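Local coordinates for protein cohesin (Archaeoglobus fulgidus, PDB 2XDH) that is the cohesin module of a longer archaeal protein and, like its bacterial relatives, probably serves in protein-protein adhesion by recognising dockerin modules, at residues A[62-66]-A[67-71]; A[48-51]-A[52-56]. All blocks are in the same frame, centred on the assembly; numbering follows the deposited sequence.

Contact 1: residues A[62-66]-A[67-71]; sequences QVEGN and QIKVG. Unlike the reference sequence in segment 62-66: Gln-62 (reference Asn).
Gln-62 to Glu-64 run antiparallel to Gln-67 to Gly-71, the short strand axes coming within 4.7 Å at 159° to each other. Gln-62 and Lys-69 form a hydrogen-bonded pair through two bonds, Gln-62 N to Lys-69 O and Lys-69 N to Gln-62 O, each 2.8 Å. Glu-64 and Gln-67 form the next such pair: Glu-64 N reaches Gln-67 O at 3.0 Å in a nearly straight bond (165° at the hydrogen), whereas Gln-67 N stands above the carbonyl plane of Glu-64 at 3.2 Å from its O. These ends belong to a type II' turn with Gly-65 and Asn-66 at its corners, where the positive phi of Gly-65 favours glycine. Asn-66 turns away, its ND2 bonded to Asn-41 OD1.

The non-hydrogen-bonded pair Val-63 and Ile-68 meets on one face, Val-63 CG2 lying 4.2 Å from Ile-68 CG1, and continues into Val-45. The other face carries Gln-62, Glu-64, Gln-67 and Lys-69. Lys-69, extended beyond CG, crosses Glu-64 at a slant, which brings NZ to 2.9 Å from Glu-64 OE2 as a salt bridge, although the position of OE2 is doubtful. With Gln-67 CG set between its backbone N and carbonyl carbon (chi1 61°), that methylene lies 3.4 Å from Glu-64 O. Putting a leucine at Glu-64 would probably leave the ammonium of Lys-69 without its carboxylate mate across the hairpin. The chemistry thus divides by face: an apolar side directed inward, a charged and amide-bearing side outward, and a backbone ladder closing the two-residue hairpin.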
# COMPACT_ATOMS: atom_id res chain seq x y z
N GLN A 62 22.96 6.93 -20.63
CA GLN A 62 23.60 7.23 -21.89
C GLN A 62 23.46 8.72 -22.16
O GLN A 62 22.35 9.25 -22.12
CB GLN A 62 23.00 6.40 -23.02
CG GLN A 62 23.28 6.93 -24.43
CD GLN A 62 24.75 6.90 -24.81
OE1 GLN A 62 25.13 7.27 -25.92
NE2 GLN A 62 25.59 6.45 -23.88
N VAL A 63 24.58 9.39 -22.38
CA VAL A 63 24.56 10.83 -22.64
C VAL A 63 24.65 11.07 -24.13
O VAL A 63 25.64 10.69 -24.76
CB VAL A 63 25.74 11.54 -21.96
CG1 VAL A 63 25.72 13.04 -22.29
CG2 VAL A 63 25.70 11.32 -20.45
N GLU A 64 23.62 11.67 -24.70
CA GLU A 64 23.61 11.97 -26.13
C GLU A 64 23.06 13.36 -26.39
O GLU A 64 21.90 13.65 -26.11
CB GLU A 64 22.83 10.91 -26.91
CG GLU A 64 21.41 10.65 -26.43
CD GLU A 64 20.79 9.42 -27.07
OE1 GLU A 64 21.55 8.54 -27.53
OE2 GLU A 64 19.54 9.33 -27.11
N GLY A 65 23.91 14.22 -26.93
CA GLY A 65 23.55 15.61 -27.13
C GLY A 65 23.30 16.25 -25.78
O GLY A 65 24.07 16.06 -24.83
N ASN A 66 22.21 17.00 -25.69
CA ASN A 66 21.85 17.66 -24.44
C ASN A 66 20.86 16.86 -23.61
O ASN A 66 20.03 17.44 -22.91
CB ASN A 66 21.31 19.06 -24.72
CG ASN A 66 22.41 20.08 -24.94
OD1 ASN A 66 23.60 19.75 -24.85
ND2 ASN A 66 22.03 21.32 -25.22
N GLN A 67 20.92 15.54 -23.69
CA GLN A 67 20.07 14.75 -22.81
C GLN A 67 20.73 13.50 -22.27
O GLN A 67 21.55 12.87 -22.92
CB GLN A 67 18.71 14.44 -23.47
CG GLN A 67 18.74 13.65 -24.75
CD GLN A 67 17.38 13.66 -25.43
OE1 GLN A 67 16.67 14.66 -25.39
NE2 GLN A 67 17.01 12.54 -26.04
N ILE A 68 20.38 13.17 -21.03
CA ILE A 68 20.89 11.98 -20.37
C ILE A 68 19.74 11.00 -20.25
O ILE A 68 18.74 11.28 -19.59
CB ILE A 68 21.40 12.33 -18.96
CG1 ILE A 68 22.39 13.49 -19.04
CG2 ILE A 68 22.02 11.08 -18.31
CD1 ILE A 68 22.57 14.24 -17.72
N LYS A 69 19.85 9.86 -20.93
CA LYS A 69 18.86 8.81 -20.80
C LYS A 69 19.29 7.89 -19.67
O LYS A 69 20.42 7.41 -19.64
CB LYS A 69 18.74 8.01 -22.11
CG LYS A 69 18.22 8.85 -23.28
CD LYS A 69 17.90 8.02 -24.51
CE LYS A 69 17.15 8.86 -25.54
NZ LYS A 69 16.89 8.12 -26.82
N VAL A 70 18.38 7.66 -18.74
CA VAL A 70 18.69 6.89 -17.56
C VAL A 70 17.71 5.75 -17.44
O VAL A 70 16.51 5.94 -17.63
CB VAL A 70 18.59 7.75 -16.28
CG1 VAL A 70 18.74 6.88 -15.03
CG2 VAL A 70 19.64 8.86 -16.31
N GLY A 71 18.23 4.57 -17.14
CA GLY A 71 17.39 3.41 -16.95
C GLY A 71 17.72 2.81 -15.59
O GLY A 71 18.89 2.61 -15.25

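Contact 2: residues A[48-51]-A[52-56]; sequences VLQG and SLTQN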
# COMPACT_ATOMS: atom_id res chain seq x y z
N VAL A 48 27.66 10.44 -14.12
CA VAL A 48 26.31 10.15 -13.67
C VAL A 48 26.42 9.02 -12.66
O VAL A 48 26.92 7.94 -12.99
CB VAL A 48 25.41 9.70 -14.84
CG1 VAL A 48 24.01 9.36 -14.35
CG2 VAL A 48 25.36 10.78 -15.94
N LEU A 49 25.99 9.28 -11.42
CA LEU A 49 26.20 8.35 -10.32
C LEU A 49 24.87 7.89 -9.74
O LEU A 49 23.90 8.65 -9.73
CB LEU A 49 27.03 9.01 -9.22
CG LEU A 49 28.47 9.44 -9.51
CD1 LEU A 49 29.06 10.15 -8.32
CD2 LEU A 49 29.32 8.25 -9.89
N GLN A 50 24.83 6.65 -9.26
CA GLN A 50 23.67 6.13 -8.53
C GLN A 50 23.39 7.00 -7.32
O GLN A 50 24.31 7.63 -6.77
CB GLN A 50 23.89 4.65 -8.13
CG GLN A 50 23.67 3.68 -9.29
CD GLN A 50 24.53 2.43 -9.21
OE1 GLN A 50 25.70 2.45 -9.57
NE2 GLN A 50 23.93 1.32 -8.77
N GLY A 51 22.13 7.06 -6.91
CA GLY A 51 21.72 7.87 -5.79
C GLY A 51 21.47 7.05 -4.54
O GLY A 51 21.85 5.87 -4.49
N SER A 52 20.84 7.66 -3.54
CA SER A 52 20.68 7.01 -2.23
C SER A 52 19.76 5.79 -2.30
O SER A 52 19.82 4.91 -1.45
CB SER A 52 20.14 8.01 -1.19
OG SER A 52 18.80 8.39 -1.49
N LEU A 53 18.92 5.74 -3.32
CA LEU A 53 17.95 4.65 -3.42
C LEU A 53 18.37 3.56 -4.39
O LEU A 53 17.76 2.51 -4.44
CB LEU A 53 16.58 5.18 -3.85
CG LEU A 53 15.91 6.14 -2.88
CD1 LEU A 53 14.65 6.77 -3.53
CD2 LEU A 53 15.54 5.38 -1.61
N THR A 54 19.40 3.82 -5.20
CA THR A 54 19.68 2.97 -6.34
C THR A 54 21.11 2.41 -6.29
O THR A 54 21.63 1.97 -7.31
CB THR A 54 19.49 3.72 -7.67
OG1 THR A 54 20.21 4.96 -7.60
CG2 THR A 54 17.99 4.03 -7.93
N GLN A 55 21.75 2.46 -5.12
CA GLN A 55 23.12 1.97 -4.97
C GLN A 55 23.24 0.51 -5.41
O GLN A 55 24.30 0.06 -5.84
CB GLN A 55 23.59 2.08 -3.51
CG GLN A 55 23.83 3.50 -3.01
CD GLN A 55 24.97 4.17 -3.73
OE1 GLN A 55 26.07 3.64 -3.80
NE2 GLN A 55 24.71 5.34 -4.30
N ASN A 56 22.14 -0.24 -5.30
CA ASN A 56 22.17 -1.67 -5.60
C ASN A 56 21.18 -2.06 -6.69
O ASN A 56 20.97 -3.25 -6.96
CB ASN A 56 21.96 -2.48 -4.31
CG ASN A 56 23.13 -2.32 -3.35
OD1 ASN A 56 23.00 -1.69 -2.29
ND2 ASN A 56 24.26 -2.88 -3.72
O HOH W 1 26.83 6.68 -6.01
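The carbonyl plane of Gly-51 is approached on both faces, by Gln-55 NE2 from one and by Thr-54 N from the other. Gln-55 NE2 lies 2.9 Å from Gly-51 O, well above the plane but with that oxygen close to the plane of its own amide; Thr-54 N is more distant, 3.3 Å from Gly-51 O. A second flat group, the amide of Gln-50, meets Thr-54 O through NE2 at 2.8 Å. This donor lies in the carbonyl plane of Thr-54, while the oxygen stands 19° out of the Gln-50 amide plane.

The bond from Thr-54 N back to Gly-51 O closes a four-residue turn, whose corner residues Ser-52 and Leu-53 have type I geometry. Thr-54 reinforces it through its side chain: chi1 of 51° places OG1 between the backbone N and carbonyl carbon, where it accepts from Gly-51 N at 2.9 Å. The same hydroxyl is bonded to Leu-84 O, tying the turn to strand 82-91. The Gln-50 side chain crosses that of Thr-54 at a slant, its CG 3.3 Å from Thr-54 O, while Gln-55 bends at chi2 and folds its amide back over Gly-51. A water joins the two glutamines, donating to Gln-50 O at 2.8 Å and accepting from Gln-55 NE2.

Both glutamine amides therefore serve as donors to main-chain carbonyls. Gly-51 and Thr-54 are buried, yet the N and O of Gly-51 and the N, O and OG1 of Thr-54 all have partners, so the strand can leave the sheet here without stranding these polar atoms.

Contact 1 and contact 2 follow each other along the chain, contact 2 ending strand 43-50 and contact 1 joining strands 58-64 and 67-74, with centres about 16 Å apart. They meet where Ile-68 CG2 lies 4.1 Å from Val-48 CG2, within the apolar interior of the cohesin domain. Contact 1 is mostly at the surface and depends on regular strand pairing, with a probable salt bridge on its outer side. Contact 2 is partly buried and has no strand pairing between its segments: uncharged side-chain amides, a threonine hydroxyl and a water do the work there, matching main-chain groups that the turn takes out of the sheet.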